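Local coordinates for D-3-phosphoglycerate dehydrogenase oxidoreductase protein (Ralstonia solanacearum, PDB 3GG9) that probably acts as a phosphoglycerate dehydrogenase, an NAD-dependent enzyme of the D-isomer specific 2-hydroxyacid dehydrogenase family, at residues 273-278 and 287-292; 120-125 and 294-299; 49-54 and 318-323. All coordinates share one frame; numbering follows the deposited sequence.

Interactions 1 and 2 each have one segment on the seven-stranded parallel sheet of the NAD-binding domain. Interaction 1 starts from strand 272-275 and adds the loop that follows; interaction 2 pairs the neighbouring strand 295-297 with the end of helix 109-123. Their centres lie 9 Å apart, and the backbone bond from Ile275 N to Ile296 O joins them. Interaction 3 lies on the opposite side of the chain's centre, about 35 Å and 37 Å from the other two (centre to centre), and packs helix 306-324 on the five-stranded parallel sheet of the other domain. Along the chain, interaction 1 is nested within the loop closed by interaction 2, and both within that closed by interaction 3.

Interaction 1 (273-278 and 287-292); sequences AAIDVF and HTLLRM
Two first torsions bring the rings of Phe278 and His287 together: Phe278 places CG beside its backbone N, opposite the carbonyl carbon, whereas His287 swings its imidazole opposite the backbone N (chi1 -165°). The contact lies in the Rossmann-type NAD-binding domain, where the chain leaves strand 272-275 of the parallel sheet and returns through a 3-10 segment, 288-291, before entering strand 295-297. The rings form an edge-to-face (T-shaped) pair, with centroids 5.2 Å apart and planes inclined at 67°. Phe278 supplies the edge: its CD1 comes within 4.0 Å of His287 CD2, over one imidazole face and off its centre, and the neighbouring CE1 lies 4.1 Å from His287 CG.

Two apolar contacts extend the interface. Phe278 CZ meets Leu290 CD2 at 4.2 Å. Nearer the strand, Ile275 and Leu289 cross at about a right angle, and Leu289 CD1 stands 4.1 Å from Ile275 CG1. On its own segment, Ile275 sends CD1 over one face of the Phe278 ring, 3.4 Å above the plane and toward the rim, so the ring touches its own strand as well as the loop. Leu289 also packs on Val262 and Leu265 of helix 260-267, while Trp138 of the second subunit packs on Phe278 and Lys134 of that subunit hydrogen-bonds to Leu290 O. The imidazole is fixed from within its own turn: Leu289 N donates to His287 ND1 at 3.1 Å with an N-H...N angle of 163°, the donor lying almost in the ring plane.

Interaction 2 (120-125 and 294-299); sequences MAAQRR and NCICTP
Ile296 is the residue of 294-299 that reaches helix 109-123, meeting it at Ala121 and Ala122. Asn294 comes first along the segment, its ND2 bonded to Gly271 O before the strand begins. Ile296, in the middle of strand 295-297, points toward the helix: CG1 lies beside its backbone N (chi1 -69°), and CD1 runs on to sit 3.5 Å from Ala122 CA and 3.8 Å from Ala122 CB. The same methyl is 4.3 Å from Ala121 O. Backbone bonds of Ile296 to Ala273 and Ile275 hold its strand in the sheet. Farther along, Thr298 OG1 is hydrogen-bonded to Asp276 OD1, and Pro299 ends the walk at the dimer interface, its O accepting from Gln139 NE2 of the second subunit.

This is helix-on-sheet packing of the Rossmann-type domain, placed just where the helix stops. Arg125 closes it in a Schellman motif with positive phi (55°) and occupies the N-cap position of helix 126-134. Ala122 O takes two donors from opposite faces of its plane: Arg125 N at 3.0 Å and Arg125 NH2 at 2.8 Å, the latter with the oxygen nearly in the guanidinium plane. The chemistry is therefore divided: across the segments a single isoleucine methyl packs on Ala122 CA and CB, without a hydrogen bond, while the buried carbonyl of Ala122 is satisfied by its own helix end.

Interaction 3 (49-54 and 318-323); sequences VEALVL and QNILDI. Unlike the reference sequence in segment 49-54: Leu52 (reference Ile).
Ile320 spans the distance from helix 306-324 to Ala51 and Val53 of strand 51-54, and its atoms approach the strand step by step. CB, directed toward the strand, is still 5.5 Å from Ala51 CB. At the branch, CG2 stops 4.8 Å from Ala51 CB. CG1 takes the position beside the backbone N (chi1 -67°), likewise 4.8 Å from Ala51 CB, and from there the chain extends. Only the tip makes close contact: CD1 sits 4.3 Å from Ala51 CB and 3.8 Å from Val53 CG2, so one methyl touches two residues that lie two apart along the strand. Val53 presents the branch that stands beside its own backbone N, and the two side chains are oblique to each other.

The strand is the middle one of a five-stranded parallel sheet of order 2-1-3-4-5, a flavodoxin-like topology consistent with the non-NAD-binding domain of this family. Helix 306-324 lies over one face of it: Ile320 also packs on Ser76, and Ile323 on Ile74 and Leu102, of the next strands. Leu52 points away from the helix and packs on Ala6. No hydrogen bond joins the two segments, whose nearest CA atoms, those of Ala51 and Ile320, are 8.0 Å apart. Within the helix, one turn apart, Gln318 NE2 donates to Asp322 OD1 at 3.0 Å, nearly straight at 168°, with the amide hydrogen-bonding in its own plane but meeting the carboxylate from above, 48° out of the carboxylate plane.

Interaction 1 (273-278 and 287-292)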
ATOM      1  N   ALA A 273       1.552  10.985  -8.827  1.00 24.21           N
ATOM      2  CA  ALA A 273       0.262  10.399  -9.092  1.00 25.55           C
ATOM      3  C   ALA A 273       0.217   8.888  -8.832  1.00 25.62           C
ATOM      4  O   ALA A 273       1.235   8.197  -8.889  1.00 26.40           O
ATOM      5  CB  ALA A 273      -0.195  10.729 -10.475  1.00 21.93           C
ATOM      6  N   ALA A 274      -0.977   8.392  -8.521  1.00 24.25           N
ATOM      7  CA  ALA A 274      -1.213   6.959  -8.466  1.00 24.71           C
ATOM      8  C   ALA A 274      -2.509   6.696  -9.233  1.00 22.44           C
ATOM      9  O   ALA A 274      -3.547   7.290  -8.940  1.00 28.43           O
ATOM     10  CB  ALA A 274      -1.294   6.461  -7.006  1.00 20.15           C
ATOM     11  N   ILE A 275      -2.434   5.872 -10.274  1.00 22.81           N
ATOM     12  CA  ILE A 275      -3.594   5.664 -11.146  1.00 25.05           C
ATOM     13  C   ILE A 275      -3.852   4.175 -11.389  1.00 24.47           C
ATOM     14  O   ILE A 275      -2.927   3.361 -11.422  1.00 26.96           O
ATOM     15  CB  ILE A 275      -3.523   6.470 -12.495  1.00 27.45           C
ATOM     16  CG1 ILE A 275      -2.375   5.997 -13.382  1.00 33.28           C
ATOM     17  CG2 ILE A 275      -3.450   8.020 -12.288  1.00 22.70           C
ATOM     18  CD1 ILE A 275      -2.844   5.182 -14.498  1.00 43.81           C
ATOM     19  N   ASP A 276      -5.114   3.840 -11.612  1.00 25.61           N
ATOM     20  CA  ASP A 276      -5.509   2.445 -11.808  1.00 25.58           C
ATOM     21  C   ASP A 276      -6.216   2.280 -13.149  1.00 23.47           C
ATOM     22  O   ASP A 276      -6.552   1.194 -13.535  1.00 27.35           O
ATOM     23  CB  ASP A 276      -6.395   1.989 -10.631  1.00 19.91           C
ATOM     24  CG  ASP A 276      -6.771   0.504 -10.698  1.00 27.01           C
ATOM     25  OD1 ASP A 276      -5.858  -0.347 -10.705  1.00 27.13           O
ATOM     26  OD2 ASP A 276      -7.992   0.184 -10.720  1.00 35.68           O
ATOM     27  N   VAL A 277      -6.379   3.368 -13.894  1.00 25.70           N
ATOM     28  CA  VAL A 277      -7.242   3.348 -15.063  1.00 22.05           C
ATOM     29  C   VAL A 277      -6.579   4.108 -16.206  1.00 29.04           C
ATOM     30  O   VAL A 277      -5.940   5.142 -15.983  1.00 24.45           O
ATOM     31  CB  VAL A 277      -8.644   3.986 -14.768  1.00 29.17           C
ATOM     32  CG1 VAL A 277      -9.458   3.084 -13.860  1.00 24.82           C
ATOM     33  CG2 VAL A 277      -8.494   5.406 -14.152  1.00 27.01           C
ATOM     34  N   PHE A 278      -6.739   3.579 -17.411  1.00 23.63           N
ATOM     35  CA  PHE A 278      -6.168   4.167 -18.620  1.00 26.90           C
ATOM     36  C   PHE A 278      -7.245   4.350 -19.692  1.00 31.36           C
ATOM     37  O   PHE A 278      -8.263   3.659 -19.663  1.00 33.69           O
ATOM     38  CB  PHE A 278      -5.084   3.244 -19.165  1.00 25.77           C
ATOM     39  CG  PHE A 278      -3.883   3.108 -18.268  1.00 33.79           C
ATOM     40  CD1 PHE A 278      -2.741   3.885 -18.492  1.00 34.70           C
ATOM     41  CD2 PHE A 278      -3.878   2.194 -17.215  1.00 33.34           C
ATOM     42  CE1 PHE A 278      -1.621   3.756 -17.682  1.00 34.62           C
ATOM     43  CE2 PHE A 278      -2.765   2.066 -16.378  1.00 38.16           C
ATOM     44  CZ  PHE A 278      -1.627   2.833 -16.627  1.00 36.59           C
ATOM     45  N   HIS A 287       3.429   2.711 -21.914  1.00 24.56           N
ATOM     46  CA  HIS A 287       2.729   3.971 -21.744  1.00 28.05           C
ATOM     47  C   HIS A 287       3.683   4.967 -21.113  1.00 25.30           C
ATOM     48  O   HIS A 287       4.524   4.598 -20.278  1.00 29.38           O
ATOM     49  CB  HIS A 287       1.507   3.801 -20.825  1.00 24.53           C
ATOM     50  CG  HIS A 287       0.555   4.949 -20.902  1.00 25.93           C
ATOM     51  ND1 HIS A 287       0.739   6.110 -20.187  1.00 28.57           N
ATOM     52  CD2 HIS A 287      -0.582   5.124 -21.618  1.00 31.57           C
ATOM     53  CE1 HIS A 287      -0.240   6.951 -20.456  1.00 33.02           C
ATOM     54  NE2 HIS A 287      -1.056   6.377 -21.322  1.00 25.15           N
ATOM     55  N   THR A 288       3.547   6.228 -21.502  1.00 24.04           N
ATOM     56  CA  THR A 288       4.351   7.346 -20.958  1.00 29.46           C
ATOM     57  C   THR A 288       4.404   7.334 -19.421  1.00 30.24           C
ATOM     58  O   THR A 288       5.473   7.476 -18.824  1.00 29.49           O
ATOM     59  CB  THR A 288       3.788   8.699 -21.489  1.00 32.55           C
ATOM     60  OG1 THR A 288       3.861   8.699 -22.922  1.00 31.57           O
ATOM     61  CG2 THR A 288       4.570   9.876 -20.995  1.00 38.44           C
ATOM     62  N   LEU A 289       3.247   7.141 -18.787  1.00 28.92           N
ATOM     63  CA  LEU A 289       3.142   7.151 -17.326  1.00 28.45           C
ATOM     64  C   LEU A 289       3.913   6.029 -16.646  1.00 30.30           C
ATOM     65  O   LEU A 289       4.364   6.194 -15.515  1.00 32.21           O
ATOM     66  CB  LEU A 289       1.680   7.082 -16.894  1.00 26.56           C
ATOM     67  CG  LEU A 289       0.843   8.356 -16.961  1.00 26.06           C
ATOM     68  CD1 LEU A 289      -0.530   7.998 -16.452  1.00 32.81           C
ATOM     69  CD2 LEU A 289       1.466   9.511 -16.113  1.00 29.55           C
ATOM     70  N   LEU A 290       4.075   4.904 -17.344  1.00 29.21           N
ATOM     71  CA  LEU A 290       4.806   3.755 -16.815  1.00 32.78           C
ATOM     72  C   LEU A 290       6.299   4.030 -16.757  1.00 32.87           C
ATOM     73  O   LEU A 290       7.014   3.395 -15.994  1.00 36.66           O
ATOM     74  CB  LEU A 290       4.525   2.476 -17.633  1.00 29.21           C
ATOM     75  CG  LEU A 290       3.095   1.929 -17.745  1.00 25.00           C
ATOM     76  CD1 LEU A 290       3.053   0.569 -18.432  1.00 24.15           C
ATOM     77  CD2 LEU A 290       2.488   1.812 -16.387  1.00 33.13           C
ATOM     78  N   ARG A 291       6.763   4.978 -17.566  1.00 30.79           N
ATOM     79  CA  ARG A 291       8.176   5.347 -17.575  1.00 32.65           C
ATOM     80  C   ARG A 291       8.497   6.558 -16.692  1.00 33.88           C
ATOM     81  O   ARG A 291       9.605   7.086 -16.739  1.00 34.45           O
ATOM     82  CB  ARG A 291       8.652   5.554 -19.016  1.00 34.40           C
ATOM     83  CG  ARG A 291       8.384   4.329 -19.880  1.00 33.13           C
ATOM     84  CD  ARG A 291       8.997   4.461 -21.267  1.00 40.97           C
ATOM     85  NE  ARG A 291       8.287   5.418 -22.121  1.00 35.62           N
ATOM     86  CZ  ARG A 291       7.167   5.166 -22.801  1.00 38.20           C
ATOM     87  NH1 ARG A 291       6.656   6.120 -23.559  1.00 30.33           N
ATOM     88  NH2 ARG A 291       6.552   3.980 -22.734  1.00 31.28           N
ATOM     89  N   MET A 292       7.523   6.975 -15.884  1.00 35.15           N
ATOM     90  CA  MET A 292       7.682   8.070 -14.922  1.00 31.86           C
ATOM     91  C   MET A 292       7.791   7.551 -13.488  1.00 34.01           C
ATOM     92  O   MET A 292       6.862   6.916 -12.976  1.00 35.04           O
ATOM     93  CB  MET A 292       6.503   9.048 -15.040  1.00 32.11           C
ATOM     94  CG  MET A 292       6.616  10.024 -16.219  1.00 40.09           C
ATOM     95  SD  MET A 292       5.247  11.206 -16.377  1.00 40.37           S
ATOM     96  CE  MET A 292       4.517  10.607 -17.839  1.00 53.50           C
TER

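Interaction 2 (120-125 and 294-299)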
ATOM      1  N   MET A 120      -1.437   4.814   0.308  1.00 19.58           N
ATOM      2  CA  MET A 120      -0.349   4.365   1.177  1.00 15.92           C
ATOM      3  C   MET A 120       0.910   3.934   0.399  1.00 28.96           C
ATOM      4  O   MET A 120       2.028   4.282   0.781  1.00 23.39           O
ATOM      5  CB  MET A 120      -0.867   3.277   2.117  1.00 24.63           C
ATOM      6  CG  MET A 120      -2.021   3.835   2.946  1.00 21.46           C
ATOM      7  SD  MET A 120      -2.250   2.961   4.484  1.00 23.33           S
ATOM      8  CE  MET A 120      -1.105   3.953   5.458  1.00 25.10           C
ATOM      9  N   ALA A 121       0.714   3.226  -0.711  1.00 24.58           N
ATOM     10  CA  ALA A 121       1.832   2.741  -1.511  1.00 23.52           C
ATOM     11  C   ALA A 121       2.587   3.936  -2.061  1.00 19.95           C
ATOM     12  O   ALA A 121       3.797   4.002  -1.927  1.00 24.07           O
ATOM     13  CB  ALA A 121       1.344   1.824  -2.631  1.00 19.77           C
ATOM     14  N   ALA A 122       1.858   4.908  -2.610  1.00 21.88           N
ATOM     15  CA  ALA A 122       2.478   6.128  -3.162  1.00 20.37           C
ATOM     16  C   ALA A 122       3.122   7.008  -2.085  1.00 27.34           C
ATOM     17  O   ALA A 122       4.295   7.372  -2.179  1.00 21.56           O
ATOM     18  CB  ALA A 122       1.443   6.910  -3.985  1.00 18.14           C
ATOM     19  N   GLN A 123       2.396   7.302  -1.008  1.00 20.15           N
ATOM     20  CA  GLN A 123       2.968   8.203   0.010  1.00 17.28           C
ATOM     21  C   GLN A 123       4.204   7.631   0.702  1.00 16.18           C
ATOM     22  O   GLN A 123       5.017   8.383   1.252  1.00 24.13           O
ATOM     23  CB  GLN A 123       1.917   8.591   1.078  1.00 19.58           C
ATOM     24  CG  GLN A 123       0.846   9.591   0.593  1.00 21.82           C
ATOM     25  CD  GLN A 123       1.447  10.896   0.003  1.00 31.68           C
ATOM     26  OE1 GLN A 123       2.056  10.892  -1.070  1.00 30.00           O
ATOM     27  NE2 GLN A 123       1.270  12.000   0.710  1.00 23.19           N
ATOM     28  N   ARG A 124       4.338   6.303   0.702  1.00 16.26           N
ATOM     29  CA  ARG A 124       5.507   5.691   1.322  1.00 16.33           C
ATOM     30  C   ARG A 124       6.510   5.185   0.308  1.00 17.94           C
ATOM     31  O   ARG A 124       7.501   4.531   0.682  1.00 25.08           O
ATOM     32  CB  ARG A 124       5.141   4.578   2.309  1.00 16.93           C
ATOM     33  CG  ARG A 124       4.473   5.094   3.634  1.00 22.91           C
ATOM     34  CD  ARG A 124       5.279   6.231   4.328  1.00 18.48           C
ATOM     35  NE  ARG A 124       6.406   5.732   5.129  1.00 21.52           N
ATOM     36  CZ  ARG A 124       6.377   5.526   6.444  1.00 28.47           C
ATOM     37  NH1 ARG A 124       5.265   5.753   7.143  1.00 26.17           N
ATOM     38  NH2 ARG A 124       7.470   5.071   7.051  1.00 25.31           N
ATOM     39  N   ARG A 125       6.227   5.468  -0.956  1.00 20.36           N
ATOM     40  CA  ARG A 125       7.113   5.109  -2.102  1.00 17.95           C
ATOM     41  C   ARG A 125       7.439   3.626  -2.154  1.00 25.38           C
ATOM     42  O   ARG A 125       8.536   3.215  -2.529  1.00 24.51           O
ATOM     43  CB  ARG A 125       8.369   5.992  -2.134  1.00 21.42           C
ATOM     44  CG  ARG A 125       8.077   7.468  -2.421  1.00 28.60           C
ATOM     45  CD  ARG A 125       7.743   8.280  -1.158  1.00 25.22           C
ATOM     46  NE  ARG A 125       7.742   9.724  -1.395  1.00 29.54           N
ATOM     47  CZ  ARG A 125       6.684  10.453  -1.756  1.00 22.35           C
ATOM     48  NH1 ARG A 125       6.823  11.754  -1.912  1.00 25.15           N
ATOM     49  NH2 ARG A 125       5.486   9.911  -1.940  1.00 31.05           N
ATOM     50  N   ASN A 294       7.631   9.167 -10.761  1.00 27.73           N
ATOM     51  CA  ASN A 294       6.598   9.793  -9.904  1.00 30.18           C
ATOM     52  C   ASN A 294       5.155   9.468 -10.327  1.00 27.83           C
ATOM     53  O   ASN A 294       4.224  10.186  -9.970  1.00 27.14           O
ATOM     54  CB  ASN A 294       6.807  11.308  -9.793  1.00 28.34           C
ATOM     55  CG  ASN A 294       6.790  12.003 -11.141  1.00 28.28           C
ATOM     56  OD1 ASN A 294       7.126  11.403 -12.167  1.00 35.08           O
ATOM     57  ND2 ASN A 294       6.417  13.273 -11.146  1.00 32.56           N
ATOM     58  N   CYS A 295       4.970   8.384 -11.075  1.00 28.33           N
ATOM     59  CA  CYS A 295       3.637   7.789 -11.226  1.00 34.80           C
ATOM     60  C   CYS A 295       3.685   6.330 -10.817  1.00 32.52           C
ATOM     61  O   CYS A 295       4.587   5.604 -11.202  1.00 31.58           O
ATOM     62  CB  CYS A 295       3.085   7.918 -12.651  1.00 30.28           C
ATOM     63  SG  CYS A 295       1.253   7.764 -12.752  1.00 39.22           S
ATOM     64  N   ILE A 296       2.729   5.921  -9.995  1.00 33.23           N
ATOM     65  CA  ILE A 296       2.522   4.507  -9.713  1.00 26.62           C
ATOM     66  C   ILE A 296       1.263   4.080 -10.465  1.00 20.72           C
ATOM     67  O   ILE A 296       0.191   4.644 -10.253  1.00 27.12           O
ATOM     68  CB  ILE A 296       2.419   4.268  -8.195  1.00 26.45           C
ATOM     69  CG1 ILE A 296       3.805   4.509  -7.566  1.00 37.17           C
ATOM     70  CG2 ILE A 296       1.900   2.852  -7.890  1.00 31.16           C
ATOM     71  CD1 ILE A 296       3.785   4.855  -6.130  1.00 38.35           C
ATOM     72  N   CYS A 297       1.402   3.107 -11.353  1.00 24.08           N
ATOM     73  CA  CYS A 297       0.280   2.643 -12.186  1.00 21.55           C
ATOM     74  C   CYS A 297       0.019   1.181 -11.946  1.00 26.84           C
ATOM     75  O   CYS A 297       0.941   0.352 -12.048  1.00 23.31           O
ATOM     76  CB  CYS A 297       0.595   2.815 -13.663  1.00 28.29           C
ATOM     77  SG  CYS A 297       1.098   4.456 -14.162  1.00 33.45           S
ATOM     78  N   THR A 298      -1.234   0.868 -11.613  1.00 20.42           N
ATOM     79  CA  THR A 298      -1.686  -0.502 -11.520  1.00 16.77           C
ATOM     80  C   THR A 298      -2.659  -0.769 -12.648  1.00 17.82           C
ATOM     81  O   THR A 298      -3.321   0.163 -13.156  1.00 24.78           O
ATOM     82  CB  THR A 298      -2.414  -0.738 -10.177  1.00 19.01           C
ATOM     83  OG1 THR A 298      -3.350   0.322 -10.013  1.00 24.38           O
ATOM     84  CG2 THR A 298      -1.413  -0.723  -9.052  1.00 19.72           C
ATOM     85  N   PRO A 299      -2.765  -2.048 -13.061  1.00 17.64           N
ATOM     86  CA  PRO A 299      -3.548  -2.376 -14.243  1.00 24.29           C
ATOM     87  C   PRO A 299      -5.035  -2.620 -13.994  1.00 19.34           C
ATOM     88  O   PRO A 299      -5.522  -3.743 -14.141  1.00 23.68           O
ATOM     89  CB  PRO A 299      -2.855  -3.649 -14.756  1.00 24.61           C
ATOM     90  CG  PRO A 299      -2.400  -4.313 -13.500  1.00 26.53           C
ATOM     91  CD  PRO A 299      -2.047  -3.220 -12.534  1.00 16.93           C
TER

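Interaction 3 (49-54 and 318-323)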
ATOM      1  N   VAL A  49     -21.545 -18.761 -29.551  1.00 36.80           N
ATOM      2  CA  VAL A  49     -22.063 -18.612 -28.186  1.00 37.00           C
ATOM      3  C   VAL A  49     -23.454 -18.019 -28.148  1.00 32.29           C
ATOM      4  O   VAL A  49     -23.777 -17.103 -28.890  1.00 32.85           O
ATOM      5  CB  VAL A  49     -21.059 -17.912 -27.179  1.00 41.80           C
ATOM      6  CG1 VAL A  49     -19.635 -17.935 -27.718  1.00 39.64           C
ATOM      7  CG2 VAL A  49     -21.490 -16.509 -26.777  1.00 41.35           C
ATOM      8  N   GLU A  50     -24.283 -18.569 -27.278  1.00 30.75           N
ATOM      9  CA  GLU A  50     -25.613 -18.070 -27.084  1.00 32.72           C
ATOM     10  C   GLU A  50     -25.649 -17.116 -25.900  1.00 33.49           C
ATOM     11  O   GLU A  50     -26.526 -16.249 -25.828  1.00 31.75           O
ATOM     12  CB  GLU A  50     -26.568 -19.240 -26.857  1.00 38.74           C
ATOM     13  CG  GLU A  50     -26.476 -20.319 -27.938  1.00 44.38           C
ATOM     14  CD  GLU A  50     -26.934 -21.668 -27.437  1.00 51.58           C
ATOM     15  OE1 GLU A  50     -28.162 -21.869 -27.303  1.00 58.41           O
ATOM     16  OE2 GLU A  50     -26.066 -22.527 -27.171  1.00 43.93           O
ATOM     17  N   ALA A  51     -24.712 -17.275 -24.964  1.00 34.22           N
ATOM     18  CA  ALA A  51     -24.647 -16.382 -23.794  1.00 32.59           C
ATOM     19  C   ALA A  51     -23.249 -15.858 -23.553  1.00 31.82           C
ATOM     20  O   ALA A  51     -22.284 -16.612 -23.512  1.00 31.52           O
ATOM     21  CB  ALA A  51     -25.205 -17.052 -22.532  1.00 33.10           C
ATOM     22  N   LEU A  52     -23.149 -14.548 -23.382  1.00 27.19           N
ATOM     23  CA  LEU A  52     -21.858 -13.906 -23.248  1.00 34.03           C
ATOM     24  C   LEU A  52     -21.817 -13.263 -21.877  1.00 31.88           C
ATOM     25  O   LEU A  52     -22.715 -12.511 -21.527  1.00 37.62           O
ATOM     26  CB  LEU A  52     -21.702 -12.852 -24.344  1.00 34.78           C
ATOM     27  CG  LEU A  52     -20.348 -12.378 -24.838  1.00 40.15           C
ATOM     28  CD1 LEU A  52     -19.404 -13.523 -25.165  1.00 38.69           C
ATOM     29  CD2 LEU A  52     -20.596 -11.527 -26.058  1.00 41.97           C
ATOM     30  N   VAL A  53     -20.786 -13.589 -21.099  1.00 31.62           N
ATOM     31  CA  VAL A  53     -20.546 -12.919 -19.832  1.00 26.76           C
ATOM     32  C   VAL A  53     -19.419 -11.894 -20.008  1.00 30.62           C
ATOM     33  O   VAL A  53     -18.305 -12.235 -20.434  1.00 29.50           O
ATOM     34  CB  VAL A  53     -20.215 -13.899 -18.689  1.00 26.26           C
ATOM     35  CG1 VAL A  53     -19.964 -13.130 -17.360  1.00 25.39           C
ATOM     36  CG2 VAL A  53     -21.358 -14.907 -18.528  1.00 27.15           C
ATOM     37  N   LEU A  54     -19.739 -10.642 -19.692  1.00 26.74           N
ATOM     38  CA  LEU A  54     -18.782  -9.544 -19.785  1.00 29.32           C
ATOM     39  C   LEU A  54     -18.270  -9.159 -18.399  1.00 28.96           C
ATOM     40  O   LEU A  54     -19.042  -9.096 -17.433  1.00 29.05           O
ATOM     41  CB  LEU A  54     -19.422  -8.322 -20.454  1.00 28.11           C
ATOM     42  CG  LEU A  54     -19.931  -8.451 -21.898  1.00 28.99           C
ATOM     43  CD1 LEU A  54     -20.480  -7.120 -22.401  1.00 28.57           C
ATOM     44  CD2 LEU A  54     -18.818  -8.931 -22.823  1.00 32.30           C
ATOM     45  N   GLN A 318     -26.043 -16.525 -11.939  1.00 26.64           N
ATOM     46  CA  GLN A 318     -27.423 -16.729 -11.479  1.00 29.45           C
ATOM     47  C   GLN A 318     -28.429 -15.998 -12.374  1.00 31.34           C
ATOM     48  O   GLN A 318     -29.525 -16.508 -12.616  1.00 29.11           O
ATOM     49  CB  GLN A 318     -27.593 -16.324 -10.016  1.00 31.79           C
ATOM     50  CG  GLN A 318     -28.868 -16.846  -9.331  1.00 30.17           C
ATOM     51  CD  GLN A 318     -29.036 -18.367  -9.439  1.00 28.88           C
ATOM     52  OE1 GLN A 318     -28.127 -19.131  -9.111  1.00 34.90           O
ATOM     53  NE2 GLN A 318     -30.221 -18.811  -9.889  1.00 29.68           N
ATOM     54  N   ASN A 319     -28.046 -14.833 -12.904  1.00 30.10           N
ATOM     55  CA  ASN A 319     -28.920 -14.103 -13.827  1.00 30.35           C
ATOM     56  C   ASN A 319     -29.257 -14.920 -15.083  1.00 30.87           C
ATOM     57  O   ASN A 319     -30.416 -14.953 -15.520  1.00 29.15           O
ATOM     58  CB  ASN A 319     -28.344 -12.724 -14.182  1.00 30.54           C
ATOM     59  CG  ASN A 319     -28.554 -11.682 -13.084  1.00 32.39           C
ATOM     60  OD1 ASN A 319     -29.324 -11.875 -12.140  1.00 28.36           O
ATOM     61  ND2 ASN A 319     -27.876 -10.550 -13.223  1.00 26.59           N
ATOM     62  N   ILE A 320     -28.253 -15.578 -15.658  1.00 33.31           N
ATOM     63  CA  ILE A 320     -28.467 -16.463 -16.796  1.00 29.02           C
ATOM     64  C   ILE A 320     -29.428 -17.600 -16.413  1.00 36.78           C
ATOM     65  O   ILE A 320     -30.405 -17.858 -17.124  1.00 33.16           O
ATOM     66  CB  ILE A 320     -27.153 -17.029 -17.355  1.00 33.53           C
ATOM     67  CG1 ILE A 320     -26.310 -15.906 -17.980  1.00 33.55           C
ATOM     68  CG2 ILE A 320     -27.434 -18.114 -18.399  1.00 35.15           C
ATOM     69  CD1 ILE A 320     -24.862 -16.317 -18.276  1.00 31.22           C
ATOM     70  N   LEU A 321     -29.176 -18.242 -15.274  1.00 32.47           N
ATOM     71  CA  LEU A 321     -30.054 -19.308 -14.782  1.00 33.05           C
ATOM     72  C   LEU A 321     -31.497 -18.852 -14.542  1.00 37.34           C
ATOM     73  O   LEU A 321     -32.435 -19.588 -14.861  1.00 37.24           O
ATOM     74  CB  LEU A 321     -29.508 -19.963 -13.508  1.00 36.25           C
ATOM     75  CG  LEU A 321     -28.068 -20.488 -13.486  1.00 32.18           C
ATOM     76  CD1 LEU A 321     -27.816 -21.254 -12.201  1.00 31.01           C
ATOM     77  CD2 LEU A 321     -27.718 -21.346 -14.710  1.00 33.95           C
ATOM     78  N   ASP A 322     -31.665 -17.657 -13.979  1.00 33.95           N
ATOM     79  CA  ASP A 322     -32.988 -17.104 -13.686  1.00 34.80           C
ATOM     80  C   ASP A 322     -33.760 -16.790 -14.965  1.00 37.00           C
ATOM     81  O   ASP A 322     -34.964 -16.992 -15.009  1.00 36.85           O
ATOM     82  CB  ASP A 322     -32.910 -15.818 -12.853  1.00 32.38           C
ATOM     83  CG  ASP A 322     -32.467 -16.044 -11.420  1.00 39.84           C
ATOM     84  OD1 ASP A 322     -32.582 -17.167 -10.874  1.00 41.21           O
ATOM     85  OD2 ASP A 322     -32.009 -15.052 -10.823  1.00 40.51           O
ATOM     86  N   ILE A 323     -33.065 -16.294 -15.991  1.00 35.37           N
ATOM     87  CA  ILE A 323     -33.709 -15.972 -17.269  1.00 41.09           C
ATOM     88  C   ILE A 323     -34.214 -17.237 -17.971  1.00 39.23           C
ATOM     89  O   ILE A 323     -35.326 -17.254 -18.496  1.00 43.76           O
ATOM     90  CB  ILE A 323     -32.797 -15.086 -18.177  1.00 43.80           C
ATOM     91  CG1 ILE A 323     -33.305 -13.656 -18.176  1.00 53.37           C
ATOM     92  CG2 ILE A 323     -32.771 -15.541 -19.623  1.00 49.66           C
ATOM     93  CD1 ILE A 323     -32.951 -12.912 -16.958  1.00 62.27           C
TER